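Local structure of peptide methionine sulfoxide reductase msrA/msrB (3BQG) at residues 14-19 with 55-60; 18-21 with 25-28; 88-93 with 151-156. The protein probably catalyses, as peptide methionine sulfoxide reductase A (EC 1.8.4.11), the reduction of methionine sulfoxide in proteins back to methionine. The protein carries 1 engineered substitution. All blocks are in the same frame, centred on the assembly; numbering follows the deposited sequence.

Contact 1: residues 14-19 with 55-60; sequences WGLEAY and ETVKVT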
loop_
_atom_site.group_PDB
_atom_site.type_symbol
_atom_site.label_atom_id
_atom_site.label_comp_id
_atom_site.label_asym_id
_atom_site.label_seq_id
_atom_site.Cartn_x
_atom_site.Cartn_y
_atom_site.Cartn_z
ATOM N N TRP A 14 6.814 -6.145 1.385
ATOM C CA TRP A 14 7.245 -7.262 0.537
ATOM C C TRP A 14 6.023 -7.909 -0.115
ATOM O O TRP A 14 5.943 -8.024 -1.340
ATOM C CB TRP A 14 7.992 -8.332 1.345
ATOM C CG TRP A 14 9.292 -7.893 1.963
ATOM C CD1 TRP A 14 10.066 -6.826 1.598
ATOM C CD2 TRP A 14 9.990 -8.549 3.029
ATOM N NE1 TRP A 14 11.204 -6.780 2.373
ATOM C CE2 TRP A 14 11.181 -7.825 3.258
ATOM C CE3 TRP A 14 9.722 -9.681 3.811
ATOM C CZ2 TRP A 14 12.108 -8.197 4.242
ATOM C CZ3 TRP A 14 10.647 -10.053 4.790
ATOM C CH2 TRP A 14 11.825 -9.309 4.996
ATOM N N GLY A 15 5.067 -8.321 0.714
ATOM C CA GLY A 15 3.865 -8.960 0.207
ATOM C C GLY A 15 2.962 -8.060 -0.626
ATOM O O GLY A 15 2.476 -8.472 -1.679
ATOM N N LEU A 16 2.735 -6.831 -0.166
ATOM C CA LEU A 16 1.871 -5.912 -0.896
ATOM C C LEU A 16 2.448 -5.556 -2.265
ATOM O O LEU A 16 1.707 -5.410 -3.235
ATOM C CB LEU A 16 1.640 -4.639 -0.074
ATOM C CG LEU A 16 0.630 -3.621 -0.627
ATOM C CD1 LEU A 16 -0.751 -4.247 -0.729
ATOM C CD2 LEU A 16 0.593 -2.403 0.292
ATOM N N GLU A 17 3.768 -5.405 -2.344
ATOM C CA GLU A 17 4.401 -5.070 -3.614
ATOM C C GLU A 17 4.269 -6.244 -4.577
ATOM O O GLU A 17 3.843 -6.079 -5.721
ATOM C CB GLU A 17 5.883 -4.754 -3.427
ATOM C CG GLU A 17 6.623 -4.639 -4.761
ATOM C CD GLU A 17 8.114 -4.812 -4.617
ATOM O OE1 GLU A 17 8.540 -5.822 -4.017
ATOM O OE2 GLU A 17 8.865 -3.940 -5.103
ATOM N N ALA A 18 4.639 -7.426 -4.099
ATOM C CA ALA A 18 4.566 -8.637 -4.911
ATOM C C ALA A 18 3.153 -8.809 -5.447
ATOM O O ALA A 18 2.942 -9.235 -6.580
ATOM C CB ALA A 18 4.956 -9.844 -4.068
ATOM N N TYR A 19 2.184 -8.475 -4.606
ATOM C CA TYR A 19 0.776 -8.569 -4.961
ATOM C C TYR A 19 0.402 -7.638 -6.123
ATOM O O TYR A 19 -0.183 -8.079 -7.108
ATOM C CB TYR A 19 -0.068 -8.243 -3.720
ATOM C CG TYR A 19 -1.555 -8.126 -3.947
ATOM C CD1 TYR A 19 -2.345 -9.254 -4.178
ATOM C CD2 TYR A 19 -2.181 -6.882 -3.899
ATOM C CE1 TYR A 19 -3.726 -9.140 -4.351
ATOM C CE2 TYR A 19 -3.553 -6.761 -4.069
ATOM C CZ TYR A 19 -4.320 -7.889 -4.293
ATOM O OH TYR A 19 -5.683 -7.755 -4.445
ATOM N N GLU A 55 5.455 1.672 5.994
ATOM C CA GLU A 55 5.967 0.917 4.861
ATOM C C GLU A 55 4.871 1.086 3.819
ATOM O O GLU A 55 3.705 0.758 4.052
ATOM C CB GLU A 55 6.215 -0.544 5.242
ATOM C CG GLU A 55 7.586 -0.710 5.905
ATOM C CD GLU A 55 7.935 -2.141 6.244
ATOM O OE1 GLU A 55 7.525 -3.053 5.497
ATOM O OE2 GLU A 55 8.642 -2.351 7.255
ATOM N N THR A 56 5.257 1.634 2.677
ATOM C CA THR A 56 4.315 1.957 1.617
ATOM C C THR A 56 4.780 1.473 0.253
ATOM O O THR A 56 5.976 1.305 0.014
ATOM C CB THR A 56 4.128 3.504 1.570
ATOM O OG1 THR A 56 3.706 3.968 2.862
ATOM C CG2 THR A 56 3.107 3.908 0.520
ATOM N N VAL A 57 3.823 1.240 -0.636
ATOM C CA VAL A 57 4.134 0.805 -1.986
ATOM C C VAL A 57 3.587 1.855 -2.942
ATOM O O VAL A 57 2.384 2.122 -2.957
ATOM C CB VAL A 57 3.488 -0.560 -2.317
ATOM C CG1 VAL A 57 3.757 -0.923 -3.766
ATOM C CG2 VAL A 57 4.046 -1.643 -1.400
ATOM N N LYS A 58 4.480 2.474 -3.712
ATOM C CA LYS A 58 4.088 3.480 -4.692
ATOM C C LYS A 58 3.653 2.701 -5.931
ATOM O O LYS A 58 4.478 2.079 -6.599
ATOM C CB LYS A 58 5.281 4.387 -5.025
ATOM C CG LYS A 58 5.020 5.421 -6.120
ATOM C CD LYS A 58 6.239 6.320 -6.346
ATOM C CE LYS A 58 7.398 5.583 -7.008
ATOM N NZ LYS A 58 7.185 5.331 -8.476
ATOM N N VAL A 59 2.359 2.733 -6.229
ATOM C CA VAL A 59 1.817 2.001 -7.366
ATOM C C VAL A 59 1.538 2.884 -8.573
ATOM O O VAL A 59 0.796 3.856 -8.482
ATOM C CB VAL A 59 0.498 1.284 -6.985
ATOM C CG1 VAL A 59 -0.046 0.503 -8.183
ATOM C CG2 VAL A 59 0.740 0.354 -5.799
ATOM N N THR A 60 2.145 2.531 -9.703
ATOM C CA THR A 60 1.951 3.259 -10.950
ATOM C C THR A 60 1.121 2.345 -11.840
ATOM O O THR A 60 1.501 1.204 -12.095
ATOM C CB THR A 60 3.294 3.570 -11.644
ATOM O OG1 THR A 60 4.090 4.402 -10.788
ATOM C CG2 THR A 60 3.062 4.287 -12.973
#

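Contact 2: residues 18-21 with 25-28; sequences AYFQ and GVVD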
loop_
_atom_site.group_PDB
_atom_site.type_symbol
_atom_site.label_atom_id
_atom_site.label_comp_id
_atom_site.label_asym_id
_atom_site.label_seq_id
_atom_site.Cartn_x
_atom_site.Cartn_y
_atom_site.Cartn_z
ATOM N N ALA A 18 4.639 -7.426 -4.099
ATOM C CA ALA A 18 4.566 -8.637 -4.911
ATOM C C ALA A 18 3.153 -8.809 -5.447
ATOM O O ALA A 18 2.942 -9.235 -6.580
ATOM C CB ALA A 18 4.956 -9.844 -4.068
ATOM N N TYR A 19 2.184 -8.475 -4.606
ATOM C CA TYR A 19 0.776 -8.569 -4.961
ATOM C C TYR A 19 0.402 -7.638 -6.123
ATOM O O TYR A 19 -0.183 -8.079 -7.108
ATOM C CB TYR A 19 -0.068 -8.243 -3.720
ATOM C CG TYR A 19 -1.555 -8.126 -3.947
ATOM C CD1 TYR A 19 -2.345 -9.254 -4.178
ATOM C CD2 TYR A 19 -2.181 -6.882 -3.899
ATOM C CE1 TYR A 19 -3.726 -9.140 -4.351
ATOM C CE2 TYR A 19 -3.553 -6.761 -4.069
ATOM C CZ TYR A 19 -4.320 -7.889 -4.293
ATOM O OH TYR A 19 -5.683 -7.755 -4.445
ATOM N N PHE A 20 0.739 -6.355 -6.017
ATOM C CA PHE A 20 0.384 -5.414 -7.077
ATOM C C PHE A 20 1.109 -5.624 -8.409
ATOM O O PHE A 20 0.584 -5.271 -9.462
ATOM C CB PHE A 20 0.556 -3.968 -6.586
ATOM C CG PHE A 20 -0.680 -3.421 -5.925
ATOM C CD1 PHE A 20 -1.704 -2.869 -6.688
ATOM C CD2 PHE A 20 -0.859 -3.542 -4.552
ATOM C CE1 PHE A 20 -2.901 -2.455 -6.097
ATOM C CE2 PHE A 20 -2.052 -3.135 -3.945
ATOM C CZ PHE A 20 -3.078 -2.586 -4.721
ATOM N N GLN A 21 2.299 -6.214 -8.369
ATOM C CA GLN A 21 3.055 -6.471 -9.594
ATOM C C GLN A 21 2.370 -7.505 -10.486
ATOM O O GLN A 21 2.515 -7.467 -11.708
ATOM C CB GLN A 21 4.474 -6.946 -9.256
ATOM C CG GLN A 21 5.420 -5.831 -8.839
ATOM C CD GLN A 21 5.900 -4.999 -10.020
ATOM O OE1 GLN A 21 5.117 -4.628 -10.894
ATOM N NE2 GLN A 21 7.190 -4.695 -10.043
ATOM N N GLY A 25 -2.097 -3.975 -15.684
ATOM C CA GLY A 25 -2.496 -2.579 -15.616
ATOM C C GLY A 25 -1.539 -1.838 -14.700
ATOM O O GLY A 25 -1.414 -0.614 -14.751
ATOM N N VAL A 26 -0.870 -2.592 -13.837
ATOM C CA VAL A 26 0.106 -2.016 -12.923
ATOM C C VAL A 26 1.444 -2.115 -13.630
ATOM O O VAL A 26 1.950 -3.214 -13.872
ATOM C CB VAL A 26 0.164 -2.790 -11.597
ATOM C CG1 VAL A 26 1.309 -2.272 -10.737
ATOM C CG2 VAL A 26 -1.159 -2.632 -10.859
ATOM N N VAL A 27 2.015 -0.965 -13.961
ATOM C CA VAL A 27 3.282 -0.936 -14.677
ATOM C C VAL A 27 4.511 -0.854 -13.777
ATOM O O VAL A 27 5.624 -1.096 -14.229
ATOM C CB VAL A 27 3.287 0.216 -15.704
ATOM C CG1 VAL A 27 2.176 -0.015 -16.720
ATOM C CG2 VAL A 27 3.074 1.548 -15.010
ATOM N N ASP A 28 4.308 -0.528 -12.504
ATOM C CA ASP A 28 5.416 -0.451 -11.557
ATOM C C ASP A 28 4.889 -0.413 -10.123
ATOM O O ASP A 28 3.794 0.081 -9.865
ATOM C CB ASP A 28 6.261 0.801 -11.824
ATOM C CG ASP A 28 7.656 0.719 -11.210
ATOM O OD1 ASP A 28 8.341 1.761 -11.164
ATOM O OD2 ASP A 28 8.079 -0.380 -10.786
#

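Contact 3: residues 88-93 with 151-156; sequences GNDTGT and NGYSHI. Engineered in segment 151-156: S154 (natural residue Cys).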
loop_
_atom_site.group_PDB
_atom_site.type_symbol
_atom_site.label_atom_id
_atom_site.label_comp_id
_atom_site.label_asym_id
_atom_site.label_seq_id
_atom_site.Cartn_x
_atom_site.Cartn_y
_atom_site.Cartn_z
ATOM N N GLY A 88 -1.278 -8.833 10.010
ATOM C CA GLY A 88 -0.681 -10.137 10.201
ATOM C C GLY A 88 0.006 -10.147 11.554
ATOM O O GLY A 88 -0.582 -9.746 12.564
ATOM N N ASN A 89 1.254 -10.600 11.586
ATOM C CA ASN A 89 2.001 -10.661 12.837
ATOM C C ASN A 89 2.870 -9.421 13.043
ATOM O O ASN A 89 3.574 -9.305 14.049
ATOM C CB ASN A 89 2.874 -11.918 12.852
ATOM C CG ASN A 89 2.097 -13.163 12.489
ATOM O OD1 ASN A 89 1.056 -13.458 13.087
ATOM N ND2 ASN A 89 2.594 -13.905 11.501
ATOM N N ASP A 90 2.800 -8.491 12.094
ATOM C CA ASP A 90 3.589 -7.265 12.146
ATOM C C ASP A 90 2.881 -6.138 12.905
ATOM O O ASP A 90 1.789 -5.712 12.526
ATOM C CB ASP A 90 3.911 -6.833 10.717
ATOM C CG ASP A 90 4.712 -7.883 9.964
ATOM O OD1 ASP A 90 4.499 -8.051 8.745
ATOM O OD2 ASP A 90 5.568 -8.541 10.589
ATOM N N THR A 91 3.517 -5.651 13.969
ATOM C CA THR A 91 2.943 -4.590 14.793
ATOM C C THR A 91 3.816 -3.335 14.831
ATOM O O THR A 91 5.040 -3.425 14.880
ATOM C CB THR A 91 2.734 -5.084 16.244
ATOM O OG1 THR A 91 1.902 -6.250 16.237
ATOM C CG2 THR A 91 2.070 -4.001 17.093
ATOM N N GLY A 92 3.183 -2.165 14.813
ATOM C CA GLY A 92 3.932 -0.918 14.853
ATOM C C GLY A 92 3.377 0.097 13.874
ATOM O O GLY A 92 2.712 -0.281 12.908
ATOM N N THR A 93 3.642 1.381 14.100
ATOM C CA THR A 93 3.129 2.404 13.197
ATOM C C THR A 93 3.642 2.240 11.770
ATOM O O THR A 93 3.045 2.772 10.842
ATOM C CB THR A 93 3.482 3.841 13.671
ATOM O OG1 THR A 93 4.901 3.964 13.823
ATOM C CG2 THR A 93 2.794 4.155 14.985
ATOM N N ASN A 151 10.873 -17.790 -1.137
ATOM C CA ASN A 151 10.512 -18.351 0.162
ATOM C C ASN A 151 10.424 -17.287 1.252
ATOM O O ASN A 151 10.270 -17.605 2.433
ATOM C CB ASN A 151 11.533 -19.417 0.570
ATOM C CG ASN A 151 11.282 -20.751 -0.107
ATOM O OD1 ASN A 151 12.207 -21.386 -0.618
ATOM N ND2 ASN A 151 10.026 -21.188 -0.100
ATOM N N GLY A 152 10.525 -16.026 0.846
ATOM C CA GLY A 152 10.457 -14.932 1.794
ATOM C C GLY A 152 9.112 -14.834 2.487
ATOM O O GLY A 152 8.123 -15.425 2.048
ATOM N N TYR A 153 9.081 -14.077 3.577
ATOM C CA TYR A 153 7.870 -13.884 4.364
ATOM C C TYR A 153 6.837 -13.021 3.641
ATOM O O TYR A 153 7.185 -12.052 2.963
ATOM C CB TYR A 153 8.234 -13.241 5.709
ATOM C CG TYR A 153 7.057 -12.689 6.480
ATOM C CD1 TYR A 153 6.087 -13.535 7.020
ATOM C CD2 TYR A 153 6.897 -11.314 6.648
ATOM C CE1 TYR A 153 4.982 -13.021 7.708
ATOM C CE2 TYR A 153 5.801 -10.789 7.332
ATOM C CZ TYR A 153 4.847 -11.646 7.858
ATOM O OH TYR A 153 3.754 -11.129 8.520
ATOM N N SER A 154 5.567 -13.382 3.792
ATOM C CA SER A 154 4.474 -12.634 3.176
ATOM C C SER A 154 3.174 -12.867 3.932
ATOM O O SER A 154 2.745 -14.008 4.108
ATOM C CB SER A 154 4.289 -13.042 1.712
ATOM O OG SER A 154 3.186 -12.359 1.141
ATOM N N HIS A 155 2.552 -11.781 4.380
ATOM C CA HIS A 155 1.296 -11.866 5.114
ATOM C C HIS A 155 0.125 -11.874 4.131
ATOM O O HIS A 155 -1.034 -11.971 4.530
ATOM C CB HIS A 155 1.163 -10.676 6.075
ATOM C CG HIS A 155 1.079 -9.344 5.389
ATOM N ND1 HIS A 155 2.077 -8.863 4.567
ATOM C CD2 HIS A 155 0.110 -8.396 5.398
ATOM C CE1 HIS A 155 1.726 -7.677 4.098
ATOM N NE2 HIS A 155 0.536 -7.371 4.587
ATOM N N ILE A 156 0.437 -11.788 2.842
ATOM C CA ILE A 156 -0.590 -11.765 1.808
ATOM C C ILE A 156 -0.456 -12.921 0.817
ATOM O O ILE A 156 0.644 -13.264 0.400
ATOM C CB ILE A 156 -0.534 -10.445 1.010
ATOM C CG1 ILE A 156 -0.708 -9.252 1.957
ATOM C CG2 ILE A 156 -1.616 -10.436 -0.068
ATOM C CD1 ILE A 156 -0.526 -7.907 1.289
#

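Contact 1: residues 14-19 with 55-60
V57 holds its CG1 anti to the backbone N (chi1 176°), which turns CG2 toward the helix, while L16 sets its CG anti to its own N (chi1 -174°) and lowers its isobutyl group onto that methyl. CG2 of V57 is the shared point of this buried contact: L16 CD2 meets it at 3.9 Å, the two side chains crossing at a slant, and the amide N of E17 also lies 3.9 Å from V57 CG2. E17 adds its CB, 4.1 Å from the same V57 CG2. One valine methyl thus touches two successive helix residues, L16 and E17; the CA atoms of E17 and V57 are 6.1 Å apart. The helix 14-21 thereby lies over strand 54-62, which runs between the mutually parallel strands 3-10 and 26-34; strand, helix and strand form a split beta-alpha-beta unit. Backbone bonds to L8 in strand 3-10 hold V57 in the sheet, and A29 of strand 26-34 touches its side chain. Beyond CG, E17 runs extended and leads away from V57, its OE2 accepting a hydrogen bond from the backbone N of D144.

Contact 2: residues 18-21 with 25-28
The carbonyl O of F20 points into the isopropyl group of V26 and touches CB and both methyls: F20 O lies 3.3 Å from V26 CB and from V26 CG1, and 3.5 Å from V26 CG2. V26 has CG1 anti to its backbone N (chi1 173°), which leaves CG2 for the phenyl ring. That methyl comes to the rim of the F20 ring near its plane, 4.2 Å from F20 CD1, rather than over a face. On the other flank the Q21 side chain, folded at both of its first two torsions, curls back from a backbone that points it elsewhere; Q21 OE1 ends 4.2 Å from D28 CA. Its amide N and the D28 carboxylate are near each other but too far apart for a bond, NE2 to OD2 being 4.5 Å. Further out, V59 of strand 54-62 touches both F20 and V26, and I71 and Y74 of helix 68-78 pack against the F20 ring. The backbone of 25-28 is fixed by the sheet: G25 pairs with D62, while V27 and D28 both face T60 in a classic beta bulge. Here helix 14-21 turns through a short loop into the start of strand 26-34, the alpha-to-beta connection of a split beta-alpha-beta unit, as in the ferredoxin-like core of MsrA enzymes.

Contact 3: residues 88-93 with 151-156
A single side-chain hydrogen bond at the protein surface, Y153 to D90, ties the small hairpin of strands 86-87 and 90-91 to the loop after helix 145-148. Y153 OH gives its proton to D90 OD1 at 3.2 Å, reaching it from above the carboxylate, 55° out of its plane. The acceptor lies close to the plane of the tyrosine ring, at its edge, with D90 OD1 only 3.3 Å from Y153 CE2; carboxylate and ring stand nearly perpendicular, 82° apart. Y153 sends its ring toward the hairpin with CG anti to the backbone N (chi1 166°), and the hydroxyl also comes within 4.0 Å of the N89 backbone N. G88 and N89 have the backbone angles of a type II' turn, and G88, with no side chain, lets its CA approach H155 CB to 4.5 Å. The H155 backbone N stands above one face of the Y153 ring, offset toward its rim. The H155 imidazole has I156 CG1 over the centre of one face and gives NE2 to the carbonyl O of G10, which joins the loop to strand 3-10. S154, an engineered serine where the natural residue is cysteine, bonds through OG to I156 O at 2.8 Å, on a carbonyl lone pair. With that cysteine the loop would read GYCH, consistent with the C-terminal segment of related MsrA enzymes whose cysteine probably helps regenerate the enzyme.

In the fold
Contacts 1 and 2, with centres 8 Å apart, follow the same helix 14-21 along neighbouring strands of one sheet. They meet directly: T60 O and V27 N are 2.9 Å apart, probably hydrogen-bonded, and V59 CG1 packs on V26 CG1. Contact 3 lies beside the other end of the helix, its centre about 13 Å from that of contact 1 and about 19 Å from that of contact 2. W14 CE3 touches Y153 O at 3.6 Å, and G15 CA lies 3.6 Å from S154 OG. C12, present as S-hydroxycysteine, precedes this helix end by two residues, so the 151-156 loop, which touches W14 and G15, probably borders the redox centre, whereas contact 2 lies at the far end.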